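Local structure of CMP/dCMP-type deaminase domain-containing protein (Aspergillus oryzae RIB40, 7DRY) at residues A[93-98]-A[125-130]; A[30-35]-A[46-51]. The protein is a zinc-binding deaminase of the cytidine deaminase fold that probably carries out the deamination step of riboflavin biosynthesis in this fungus. All coordinates share one frame; numbering follows the deposited sequence.

From the N terminus, interaction 2 comes first: strand 29-36 turns back as strand 46-52, and contact 30-35 with 46-51 closes this hairpin over a short connection. The chain then runs through helix 62-73, whose Glu63 lies close to Met95 and Ala30, and enters strand 91-97 beside strand 29-36. Helix 112-117, carrying Cys112 of the zinc site, follows, and interaction 1 closes the beta-alpha-beta unit by setting 125-130 against 93-98. The two contacts lie in series, neither nesting nor crossing. Backbone contacts join them within one mixed sheet: Val94 O lies 2.8 Å from Val33 N, and Tyr96 N lies 2.8 Å from Ile31 O, both probable hydrogen bonds.

Interaction 1: residues A[93-98]-A[125-130]; sequences LVMYVT and KGIQKI
Met95 and Leu93 carry the backbone bonding to strand 127-132: Met95 N donates to Lys129 O at 2.9 Å, nearly along the C=O axis, and Gln128 N donates to Leu93 O at 2.8 Å. The pairing is parallel, with Val94 opposite Lys129, Met95 opposite Ile130, and 33° between the N-to-C directions of the short segments. Weaker CA-H...O contacts support it, from Val94 CA to Lys129 O at 3.3 Å and from Ile130 CA to Met95 O at 3.2 Å. At the Leu93 end, one water accepts from Leu93 N and donates to both Gly126 O and Gln128 OE1.

Most of the apolar contacts gather around Met95 and Ile130. Met95 extends as far as SD, then bends at chi3 (-81°), which turns its CE onto Ile127 CD1 at 4.0 Å. Met95 CB meets Ile130 CD1 at 3.8 Å, while the other branch of Ile130, CG2, reaches Val97 CG1. On the other face Val94 lies alongside Lys129, whose NZ bonds Gln158. Helix 62-73 covers the Met95 face through Glu63 and Cys66. Strand 91-97 is the middle of the five, between 29-36 and 127-132, and helix 112-117, the crossover from 91-97 to 127-132, carries the zinc ligand Cys112.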
loop_
_atom_site.group_PDB
_atom_site.type_symbol
_atom_site.label_atom_id
_atom_site.label_comp_id
_atom_site.label_asym_id
_atom_site.label_seq_id
_atom_site.Cartn_x
_atom_site.Cartn_y
_atom_site.Cartn_z
ATOM N N LEU A 93 -13.139 -2.804 -2.717
ATOM C CA LEU A 93 -11.790 -3.174 -2.317
ATOM C C LEU A 93 -11.094 -1.935 -1.779
ATOM O O LEU A 93 -11.125 -0.867 -2.408
ATOM C CB LEU A 93 -11.011 -3.714 -3.512
ATOM C CG LEU A 93 -11.433 -5.093 -4.009
ATOM C CD1 LEU A 93 -10.692 -5.408 -5.302
ATOM C CD2 LEU A 93 -11.125 -6.152 -2.950
ATOM N N VAL A 94 -10.493 -2.076 -0.608
ATOM C CA VAL A 94 -9.769 -1.005 0.058
ATOM C C VAL A 94 -8.391 -1.548 0.397
ATOM O O VAL A 94 -8.273 -2.677 0.885
ATOM C CB VAL A 94 -10.508 -0.592 1.344
ATOM C CG1 VAL A 94 -9.674 0.355 2.166
ATOM C CG2 VAL A 94 -11.874 0.002 1.001
ATOM N N MET A 95 -7.352 -0.763 0.137
ATOM C CA MET A 95 -5.997 -1.142 0.513
ATOM C C MET A 95 -5.485 -0.248 1.631
ATOM O O MET A 95 -5.532 0.983 1.524
ATOM C CB MET A 95 -5.044 -1.101 -0.682
ATOM C CG MET A 95 -3.664 -1.649 -0.321
ATOM S SD MET A 95 -2.466 -1.595 -1.665
ATOM C CE MET A 95 -2.944 -3.069 -2.575
ATOM N N TYR A 96 -5.028 -0.876 2.711
ATOM C CA TYR A 96 -4.280 -0.202 3.759
ATOM C C TYR A 96 -2.794 -0.391 3.492
ATOM O O TYR A 96 -2.355 -1.467 3.074
ATOM C CB TYR A 96 -4.616 -0.808 5.122
ATOM C CG TYR A 96 -6.017 -0.517 5.590
ATOM C CD1 TYR A 96 -7.083 -1.361 5.250
ATOM C CD2 TYR A 96 -6.287 0.595 6.382
ATOM C CE1 TYR A 96 -8.377 -1.085 5.681
ATOM C CE2 TYR A 96 -7.577 0.880 6.810
ATOM C CZ TYR A 96 -8.615 0.033 6.470
ATOM O OH TYR A 96 -9.883 0.308 6.900
ATOM N N VAL A 97 -2.018 0.663 3.708
ATOM C CA VAL A 97 -0.577 0.593 3.495
ATOM C C VAL A 97 0.067 1.612 4.423
ATOM O O VAL A 97 -0.500 2.679 4.651
ATOM C CB VAL A 97 -0.248 0.816 2.000
ATOM C CG1 VAL A 97 -0.815 2.123 1.503
ATOM C CG2 VAL A 97 1.234 0.737 1.733
ATOM N N THR A 98 1.224 1.271 5.006
ATOM C CA THR A 98 1.746 2.166 6.039
ATOM C C THR A 98 2.116 3.526 5.456
ATOM O O THR A 98 1.852 4.558 6.078
ATOM C CB THR A 98 2.910 1.552 6.825
ATOM O OG1 THR A 98 3.981 1.208 5.939
ATOM C CG2 THR A 98 2.457 0.323 7.607
ATOM N N LYS A 125 -14.253 -3.517 -10.856
ATOM C CA LYS A 125 -14.222 -2.246 -10.138
ATOM C C LYS A 125 -12.814 -1.845 -9.716
ATOM O O LYS A 125 -12.503 -0.649 -9.654
ATOM C CB LYS A 125 -15.109 -2.331 -8.897
ATOM C CG LYS A 125 -16.546 -2.584 -9.226
ATOM C CD LYS A 125 -17.457 -2.094 -8.128
ATOM C CE LYS A 125 -17.484 -3.053 -6.972
ATOM N NZ LYS A 125 -18.426 -2.575 -5.916
ATOM N N GLY A 126 -11.968 -2.808 -9.378
ATOM C CA GLY A 126 -10.647 -2.482 -8.884
ATOM C C GLY A 126 -10.671 -1.910 -7.468
ATOM O O GLY A 126 -11.673 -1.938 -6.753
ATOM N N ILE A 127 -9.519 -1.382 -7.069
ATOM C CA ILE A 127 -9.357 -0.826 -5.730
ATOM C C ILE A 127 -9.996 0.553 -5.684
ATOM O O ILE A 127 -9.695 1.415 -6.516
ATOM C CB ILE A 127 -7.870 -0.773 -5.354
ATOM C CG1 ILE A 127 -7.309 -2.193 -5.319
ATOM C CG2 ILE A 127 -7.672 -0.086 -4.008
ATOM C CD1 ILE A 127 -5.795 -2.260 -5.232
ATOM N N GLN A 128 -10.898 0.763 -4.718
ATOM C CA GLN A 128 -11.659 2.003 -4.639
ATOM C C GLN A 128 -11.103 3.019 -3.650
ATOM O O GLN A 128 -11.394 4.213 -3.797
ATOM C CB GLN A 128 -13.132 1.717 -4.304
ATOM C CG GLN A 128 -13.921 1.257 -5.526
ATOM C CD GLN A 128 -15.348 0.855 -5.211
ATOM O OE1 GLN A 128 -15.727 -0.295 -5.422
ATOM N NE2 GLN A 128 -16.152 1.802 -4.718
ATOM N N LYS A 129 -10.317 2.592 -2.662
ATOM C CA LYS A 129 -9.846 3.523 -1.645
ATOM C C LYS A 129 -8.540 3.008 -1.056
ATOM O O LYS A 129 -8.363 1.795 -0.896
ATOM C CB LYS A 129 -10.897 3.710 -0.541
ATOM C CG LYS A 129 -10.531 4.771 0.482
ATOM C CD LYS A 129 -11.722 5.181 1.344
ATOM C CE LYS A 129 -11.371 6.412 2.156
ATOM N NZ LYS A 129 -12.559 6.958 2.865
ATOM N N ILE A 130 -7.638 3.945 -0.743
ATOM C CA ILE A 130 -6.369 3.681 -0.062
ATOM C C ILE A 130 -6.376 4.422 1.269
ATOM O O ILE A 130 -6.695 5.615 1.320
ATOM C CB ILE A 130 -5.166 4.165 -0.898
ATOM C CG1 ILE A 130 -5.281 3.730 -2.364
ATOM C CG2 ILE A 130 -3.863 3.679 -0.279
ATOM C CD1 ILE A 130 -5.225 2.234 -2.570
HETATM O O HOH W 1 -13.861 -2.122 -5.349
#

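Interaction 2: residues A[30-35]-A[46-51]; sequences AILVSR and RIVSTG
Val48 leans toward Leu32 and Ser34 across the hairpin. Its CB sits 3.5 Å from Leu32 O and also meets Leu32 CG. From there the two branches part. CG1 goes to Leu32 CD2 at 3.8 Å, the two side chains crossing at a slant, whereas CG2 lies 3.6 Å from Ser34 N and also touches Ser34 CB. One valine thus spans Leu32 and Ser34, two residues apart on the same face of strand 29-36.

Its position follows from a classic beta bulge. Val48 and Ser49 both face Leu32, and Val48 has a backbone psi of -41°, far from the extended values around it. Leu32 O accepts from Val48 N at 2.8 Å and, weakly, from Ser49 N at 3.3 Å, so one carbonyl serves two amides. The register shifts by one between Leu32 and Val33. On either side of the bulge the pairing is regular antiparallel: Ala30 and Gly51 exchange two hydrogen bonds, as do Ser34 and Arg46, with Ser34 N to Arg46 O at 2.8 Å.

On the face of Ile31 and Val33, Ile47 curls back at chi2 (-54°), which sets its CD1 3.9 Å from both Ile31 CG2 and Val33 CG2, so that one methyl touches both side chains. Helix 5-16 packs onto Ile31 on this side, and helix 62-73 covers Leu32 and Ser49 on the other.

Across the hairpin, all the hydrogen bonds are between backbone groups and the side chains meet through carbon atoms. The two serine hydroxyls bond outside the hairpin strands, Ser34 OG with Arg91 NE and Ser49 OG with Cys66 O. The chemistry implies that backbone bonding sets the register, while aliphatic contacts add packing on both faces and the serines tie this edge strand and its neighbour to the surrounding fold.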
loop_
_atom_site.group_PDB
_atom_site.type_symbol
_atom_site.label_atom_id
_atom_site.label_comp_id
_atom_site.label_asym_id
_atom_site.label_seq_id
_atom_site.Cartn_x
_atom_site.Cartn_y
_atom_site.Cartn_z
ATOM N N ALA A 30 1.176 -3.875 3.481
ATOM C CA ALA A 30 -0.085 -3.558 2.824
ATOM C C ALA A 30 -1.072 -4.698 3.016
ATOM O O ALA A 30 -0.693 -5.874 2.965
ATOM C CB ALA A 30 0.114 -3.346 1.319
ATOM N N ILE A 31 -2.346 -4.341 3.209
ATOM C CA ILE A 31 -3.429 -5.310 3.374
ATOM C C ILE A 31 -4.585 -4.864 2.497
ATOM O O ILE A 31 -5.026 -3.715 2.586
ATOM C CB ILE A 31 -3.887 -5.415 4.839
ATOM C CG1 ILE A 31 -2.760 -5.982 5.710
ATOM C CG2 ILE A 31 -5.122 -6.322 4.949
ATOM C CD1 ILE A 31 -3.029 -5.904 7.217
ATOM N N LEU A 32 -5.065 -5.764 1.651
ATOM C CA LEU A 32 -6.187 -5.491 0.760
ATOM C C LEU A 32 -7.436 -6.143 1.342
ATOM O O LEU A 32 -7.416 -7.334 1.678
ATOM C CB LEU A 32 -5.885 -6.050 -0.628
ATOM C CG LEU A 32 -6.948 -5.795 -1.702
ATOM C CD1 LEU A 32 -7.120 -4.293 -1.938
ATOM C CD2 LEU A 32 -6.547 -6.509 -2.980
ATOM N N VAL A 33 -8.507 -5.354 1.494
ATOM C CA VAL A 33 -9.715 -5.759 2.209
ATOM C C VAL A 33 -10.919 -5.600 1.286
ATOM O O VAL A 33 -10.997 -4.634 0.519
ATOM C CB VAL A 33 -9.893 -4.869 3.458
ATOM C CG1 VAL A 33 -11.175 -5.207 4.213
ATOM C CG2 VAL A 33 -8.669 -4.990 4.379
ATOM N N SER A 34 -11.868 -6.536 1.375
ATOM C CA SER A 34 -13.191 -6.389 0.765
ATOM C C SER A 34 -14.177 -5.973 1.852
ATOM O O SER A 34 -14.335 -6.675 2.859
ATOM C CB SER A 34 -13.666 -7.686 0.108
ATOM O OG SER A 34 -15.044 -7.597 -0.248
ATOM N N ARG A 35 -14.837 -4.840 1.643
ATOM C CA ARG A 35 -15.663 -4.199 2.655
ATOM C C ARG A 35 -17.030 -3.879 2.063
ATOM O O ARG A 35 -17.132 -3.433 0.915
ATOM C CB ARG A 35 -14.975 -2.898 3.108
ATOM C CG ARG A 35 -15.799 -2.010 4.018
ATOM C CD ARG A 35 -14.900 -0.966 4.669
ATOM N NE ARG A 35 -13.949 -1.589 5.582
ATOM C CZ ARG A 35 -12.784 -1.050 5.934
ATOM N NH1 ARG A 35 -12.422 0.138 5.457
ATOM N NH2 ARG A 35 -11.982 -1.702 6.765
ATOM N N ARG A 46 -13.465 -8.736 4.716
ATOM C CA ARG A 46 -12.769 -9.956 4.328
ATOM C C ARG A 46 -11.386 -9.584 3.825
ATOM O O ARG A 46 -11.249 -8.683 2.992
ATOM C CB ARG A 46 -13.531 -10.683 3.216
ATOM C CG ARG A 46 -14.962 -11.072 3.599
ATOM C CD ARG A 46 -15.812 -11.379 2.366
ATOM N NE ARG A 46 -17.189 -11.722 2.712
ATOM C CZ ARG A 46 -18.167 -11.852 1.823
ATOM N NH1 ARG A 46 -17.918 -11.667 0.533
ATOM N NH2 ARG A 46 -19.392 -12.164 2.221
ATOM N N ILE A 47 -10.360 -10.268 4.325
ATOM C CA ILE A 47 -9.017 -10.044 3.805
ATOM C C ILE A 47 -8.900 -10.682 2.430
ATOM O O ILE A 47 -9.284 -11.840 2.231
ATOM C CB ILE A 47 -7.946 -10.584 4.763
ATOM C CG1 ILE A 47 -8.123 -9.984 6.154
ATOM C CG2 ILE A 47 -6.549 -10.265 4.226
ATOM C CD1 ILE A 47 -8.145 -8.475 6.157
ATOM N N VAL A 48 -8.398 -9.911 1.471
ATOM C CA VAL A 48 -8.217 -10.370 0.105
ATOM C C VAL A 48 -6.759 -10.713 -0.181
ATOM O O VAL A 48 -6.471 -11.704 -0.853
ATOM C CB VAL A 48 -8.756 -9.307 -0.878
ATOM C CG1 VAL A 48 -8.499 -9.720 -2.338
ATOM C CG2 VAL A 48 -10.239 -9.080 -0.644
ATOM N N SER A 49 -5.824 -9.902 0.306
ATOM C CA SER A 49 -4.409 -10.223 0.153
ATOM C C SER A 49 -3.604 -9.390 1.136
ATOM O O SER A 49 -4.112 -8.448 1.744
ATOM C CB SER A 49 -3.944 -9.974 -1.280
ATOM O OG SER A 49 -2.665 -10.566 -1.485
ATOM N N THR A 50 -2.325 -9.759 1.285
ATOM C CA THR A 50 -1.369 -8.990 2.079
ATOM C C THR A 50 -0.034 -8.985 1.348
ATOM O O THR A 50 0.221 -9.838 0.499
ATOM C CB THR A 50 -1.142 -9.575 3.492
ATOM O OG1 THR A 50 -0.384 -10.798 3.402
ATOM C CG2 THR A 50 -2.462 -9.858 4.205
ATOM N N GLY A 51 0.830 -8.032 1.704
ATOM C CA GLY A 51 2.191 -8.046 1.182
ATOM C C GLY A 51 3.068 -7.072 1.935
ATOM O O GLY A 51 2.596 -6.227 2.698
#